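Local coordinates for phosphatidylserine synthase (Haemophilus influenzae, PDB 3HSI), which belongs to the phospholipase D-like enzymes, whose fold is built from two halves with mixed beta sheets flanked by helices, at residues C[188-192]-C[193-197]; C[368-371]-C[372-375]. All blocks are in the same frame, centred on the assembly; numbering follows the deposited sequence.

In the fold
Contact 1 comes first along the chain, in the last turns of helix 181-195, which follows the long strand 171-179; it closes no loop beyond the helical turn itself and marks the point where the chain leaves the helix. Well over a hundred residues later, contact 2 forms the tip of the hairpin between strands 367-370 and 374-378, in the PLD-like domain. The two lie in series, neither nested nor crossed, with centres 29 Å apart and nearest atoms about 18 Å apart. Residues 188-197 tie their helix to strands 52-56 and 84-90 of one mixed sheet, whereas residues 368-375 join neighbouring strands of the other.

Contact 1 of 2, residues C[188-192]-C[193-197]; sequences VNFIN and DYLLD
Asp193 starts the contact with a backbone bond to the helical turn before it, its N reaching Asn189 O at 2.7 Å. Its neighbour Asn192 folds its side chain back along the helix: ND2 gives a bond to Val188 O, 3.2 Å, from above that carbonyl's plane, while Asn192 N reaches the same oxygen from the opposite face. ND2 is also bonded to Tyr54 OH. Next, Tyr194 lays its CB over one face of the Phe190 ring, 4.2 Å from the centroid, a CH-pi contact offset toward the rim. The two rings are oblique, planes at 39°, and Phe190 CD1 meets Tyr194 CD2 at 3.7 Å. Phe190 gets there because its CG is anti to the backbone N (chi1 179°). Phe190 O takes two donors, Tyr194 N and Leu195 N, as the helix widens into a pi-type turn. Leu195 places its CG 3.8 Å from Phe190 CE2, and its CD1 lies against Ile191 CG1. Leu196 N then bonds to Ile191 O at 2.8 Å, nearly straight on to the carbonyl, and Leu196 CG packs on Ile191 CG2. Leu196 is the first residue to leave helical geometry and centres an inverse gamma turn that ends the helix. Ile191, Leu195 and Leu196 share Leu88 of strand 84-90, and Ile191 also touches Tyr54 of strand 52-56. Phe190 stacks on Tyr232, while Tyr194 and Leu195 rest on Leu226 of helix 216-229, leaving this helix end between a sheet and another helix.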
# COMPACT_ATOMS: atom_id res chain seq x y z
N VAL C 188 -27.71 3.24 -9.92
CA VAL C 188 -27.92 1.88 -10.37
C VAL C 188 -27.11 1.56 -11.64
O VAL C 188 -26.60 0.47 -11.78
CB VAL C 188 -29.43 1.66 -10.65
CG1 VAL C 188 -29.67 0.33 -11.42
CG2 VAL C 188 -30.23 1.76 -9.34
N ASN C 189 -27.04 2.51 -12.58
CA ASN C 189 -26.22 2.33 -13.77
C ASN C 189 -24.73 2.12 -13.43
O ASN C 189 -24.07 1.24 -14.00
CB ASN C 189 -26.40 3.47 -14.75
CG ASN C 189 -27.71 3.37 -15.51
OD1 ASN C 189 -28.32 2.31 -15.59
ND2 ASN C 189 -28.13 4.47 -16.10
N PHE C 190 -24.23 2.89 -12.48
CA PHE C 190 -22.82 2.77 -12.03
C PHE C 190 -22.58 1.37 -11.48
O PHE C 190 -21.57 0.71 -11.78
CB PHE C 190 -22.49 3.84 -10.97
CG PHE C 190 -21.08 3.75 -10.44
CD1 PHE C 190 -20.01 4.20 -11.20
CD2 PHE C 190 -20.81 3.13 -9.23
CE1 PHE C 190 -18.69 4.08 -10.73
CE2 PHE C 190 -19.48 3.00 -8.75
CZ PHE C 190 -18.44 3.47 -9.50
N ILE C 191 -23.54 0.93 -10.67
CA ILE C 191 -23.45 -0.36 -10.02
C ILE C 191 -23.42 -1.46 -11.07
O ILE C 191 -22.51 -2.30 -11.05
CB ILE C 191 -24.60 -0.57 -9.02
CG1 ILE C 191 -24.37 0.35 -7.79
CG2 ILE C 191 -24.71 -2.03 -8.60
CD1 ILE C 191 -25.58 0.44 -6.91
N ASN C 192 -24.39 -1.43 -11.99
CA ASN C 192 -24.45 -2.44 -13.03
C ASN C 192 -23.26 -2.36 -13.97
O ASN C 192 -22.65 -3.38 -14.23
CB ASN C 192 -25.73 -2.31 -13.85
CG ASN C 192 -26.89 -3.06 -13.26
OD1 ASN C 192 -26.99 -4.27 -13.41
ND2 ASN C 192 -27.80 -2.34 -12.60
N ASP C 193 -22.94 -1.15 -14.44
CA ASP C 193 -21.90 -0.93 -15.45
C ASP C 193 -20.50 -1.07 -14.92
O ASP C 193 -19.65 -1.57 -15.64
CB ASP C 193 -22.01 0.47 -16.09
CG ASP C 193 -23.27 0.64 -16.91
OD1 ASP C 193 -24.07 -0.32 -17.06
OD2 ASP C 193 -23.49 1.76 -17.43
N TYR C 194 -20.25 -0.61 -13.69
CA TYR C 194 -18.88 -0.59 -13.17
C TYR C 194 -18.59 -1.51 -11.97
O TYR C 194 -17.58 -2.20 -11.96
CB TYR C 194 -18.44 0.84 -12.86
CG TYR C 194 -18.23 1.65 -14.11
CD1 TYR C 194 -17.15 1.38 -14.96
CD2 TYR C 194 -19.12 2.66 -14.47
CE1 TYR C 194 -16.96 2.07 -16.13
CE2 TYR C 194 -18.93 3.40 -15.66
CZ TYR C 194 -17.85 3.08 -16.48
OH TYR C 194 -17.63 3.77 -17.64
N LEU C 195 -19.45 -1.51 -10.96
CA LEU C 195 -19.17 -2.30 -9.76
C LEU C 195 -19.35 -3.78 -9.99
O LEU C 195 -18.49 -4.55 -9.62
CB LEU C 195 -20.01 -1.85 -8.56
CG LEU C 195 -19.50 -0.65 -7.78
CD1 LEU C 195 -20.35 -0.46 -6.53
CD2 LEU C 195 -18.03 -0.84 -7.41
N LEU C 196 -20.49 -4.16 -10.59
CA LEU C 196 -20.84 -5.54 -10.83
C LEU C 196 -20.15 -6.16 -12.04
O LEU C 196 -20.79 -6.59 -12.98
CB LEU C 196 -22.36 -5.68 -11.03
CG LEU C 196 -23.29 -5.80 -9.85
CD1 LEU C 196 -24.67 -6.18 -10.40
CD2 LEU C 196 -22.79 -6.87 -8.90
N ASP C 197 -18.83 -6.26 -11.99
CA ASP C 197 -18.12 -7.02 -13.00
C ASP C 197 -17.89 -8.46 -12.53
O ASP C 197 -17.07 -8.73 -11.62
CB ASP C 197 -16.79 -6.34 -13.32
CG ASP C 197 -15.97 -7.12 -14.32
OD1 ASP C 197 -16.46 -8.12 -14.88
OD2 ASP C 197 -14.80 -6.74 -14.53

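Contact 2 of 2, residues C[368-371]-C[372-375]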
# COMPACT_ATOMS: atom_id res chain seq x y z
N VAL C 368 -18.34 17.27 4.75
CA VAL C 368 -17.59 18.51 4.46
C VAL C 368 -18.63 19.52 4.05
O VAL C 368 -19.50 19.23 3.26
CB VAL C 368 -16.55 18.35 3.32
CG1 VAL C 368 -15.93 19.71 2.99
CG2 VAL C 368 -15.42 17.32 3.68
N TRP C 369 -18.56 20.70 4.66
CA TRP C 369 -19.39 21.80 4.27
C TRP C 369 -18.49 23.01 3.97
O TRP C 369 -17.66 23.39 4.79
CB TRP C 369 -20.34 22.19 5.40
CG TRP C 369 -21.38 21.23 5.84
CD1 TRP C 369 -22.73 21.29 5.57
CD2 TRP C 369 -21.21 20.10 6.74
NE1 TRP C 369 -23.40 20.26 6.23
CE2 TRP C 369 -22.50 19.54 6.96
CE3 TRP C 369 -20.11 19.53 7.37
CZ2 TRP C 369 -22.70 18.42 7.79
CZ3 TRP C 369 -20.31 18.44 8.20
CH2 TRP C 369 -21.59 17.89 8.40
N VAL C 370 -18.71 23.62 2.81
CA VAL C 370 -17.94 24.80 2.38
C VAL C 370 -18.86 26.00 2.36
O VAL C 370 -19.85 26.03 1.62
CB VAL C 370 -17.29 24.56 1.01
CG1 VAL C 370 -16.60 25.88 0.48
CG2 VAL C 370 -16.28 23.40 1.16
N ASP C 371 -18.55 26.98 3.21
CA ASP C 371 -19.36 28.22 3.32
C ASP C 371 -20.85 27.80 3.35
O ASP C 371 -21.21 26.86 4.07
CB ASP C 371 -19.02 29.18 2.18
CG ASP C 371 -17.51 29.47 2.06
OD1 ASP C 371 -16.79 29.47 3.08
OD2 ASP C 371 -17.01 29.68 0.94
N ASP C 372 -21.71 28.43 2.55
CA ASP C 372 -23.12 28.05 2.45
C ASP C 372 -23.45 27.52 1.05
O ASP C 372 -24.61 27.52 0.62
CB ASP C 372 -24.03 29.24 2.80
CG ASP C 372 -23.57 30.54 2.12
OD1 ASP C 372 -22.54 30.51 1.37
OD2 ASP C 372 -24.23 31.60 2.34
N ARG C 373 -22.42 27.02 0.38
CA ARG C 373 -22.42 26.83 -1.07
C ARG C 373 -22.30 25.35 -1.49
O ARG C 373 -22.99 24.90 -2.41
CB ARG C 373 -21.25 27.66 -1.61
CG ARG C 373 -21.08 27.79 -3.11
CD ARG C 373 -20.09 28.97 -3.45
NE ARG C 373 -18.66 28.59 -3.32
CZ ARG C 373 -17.93 28.75 -2.20
NH1 ARG C 373 -18.46 29.28 -1.10
NH2 ARG C 373 -16.65 28.38 -2.16
N TYR C 374 -21.44 24.59 -0.79
CA TYR C 374 -21.29 23.14 -1.03
C TYR C 374 -21.46 22.31 0.22
O TYR C 374 -21.00 22.70 1.31
CB TYR C 374 -19.90 22.84 -1.54
CG TYR C 374 -19.54 23.52 -2.84
CD1 TYR C 374 -19.96 22.99 -4.06
CD2 TYR C 374 -18.78 24.68 -2.84
CE1 TYR C 374 -19.63 23.58 -5.25
CE2 TYR C 374 -18.44 25.30 -4.03
CZ TYR C 374 -18.87 24.73 -5.23
OH TYR C 374 -18.54 25.32 -6.41
N ILE C 375 -22.07 21.14 0.03
CA ILE C 375 -22.35 20.15 1.07
C ILE C 375 -22.02 18.80 0.43
O ILE C 375 -22.73 18.32 -0.46
CB ILE C 375 -23.89 20.15 1.49
CG1 ILE C 375 -24.32 21.52 2.00
CG2 ILE C 375 -24.19 19.14 2.60
CD1 ILE C 375 -25.21 22.29 1.04
O HOH W 1 -22.44 24.41 3.20
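Asp371 and Arg373 lie side by side and point the same way, their carboxylate and guanidinium planes turned 36° apart. Arg373 NH1 reaches Asp371 OD2 at 2.5 Å in a nearly straight salt bridge that lies in the guanidinium plane and uses the anti lone pair of the oxygen. The arginine chain bends at chi3 (81°) to bring this edge round to the acid. Arg373 NH2 comes within 3.6 Å of Val370 CG1, the two side chains crossing at a slant. On one face of the hairpin, Val370 CB meets the edge of the Tyr374 ring and sits 4.0 Å from Tyr374 CB. The other face carries Trp369 and Ile375, a non-hydrogen-bonded pair in which Trp369 CD1 lies 3.9 Å from Ile375 CG1; Val408 of helix 405-415 touches both. Between the strands, Val370 N bonds to Tyr374 O, and Val370 O accepts from both Arg373 N, 3.0 Å, and Tyr374 N, 3.2 Å: a classic beta bulge at the turn. A water lies within hydrogen-bonding distance of both Asp371 O and Tyr374 O. The acid is gripped further, OD1 by Lys272 N and Lys273 N and OD2 by Gln271 N. With backbone N-H groups and a guanidinium all directed at it, the carboxylate is probably favoured in its charged form, and its bonds join the hairpin tip to the start of strand 273-277.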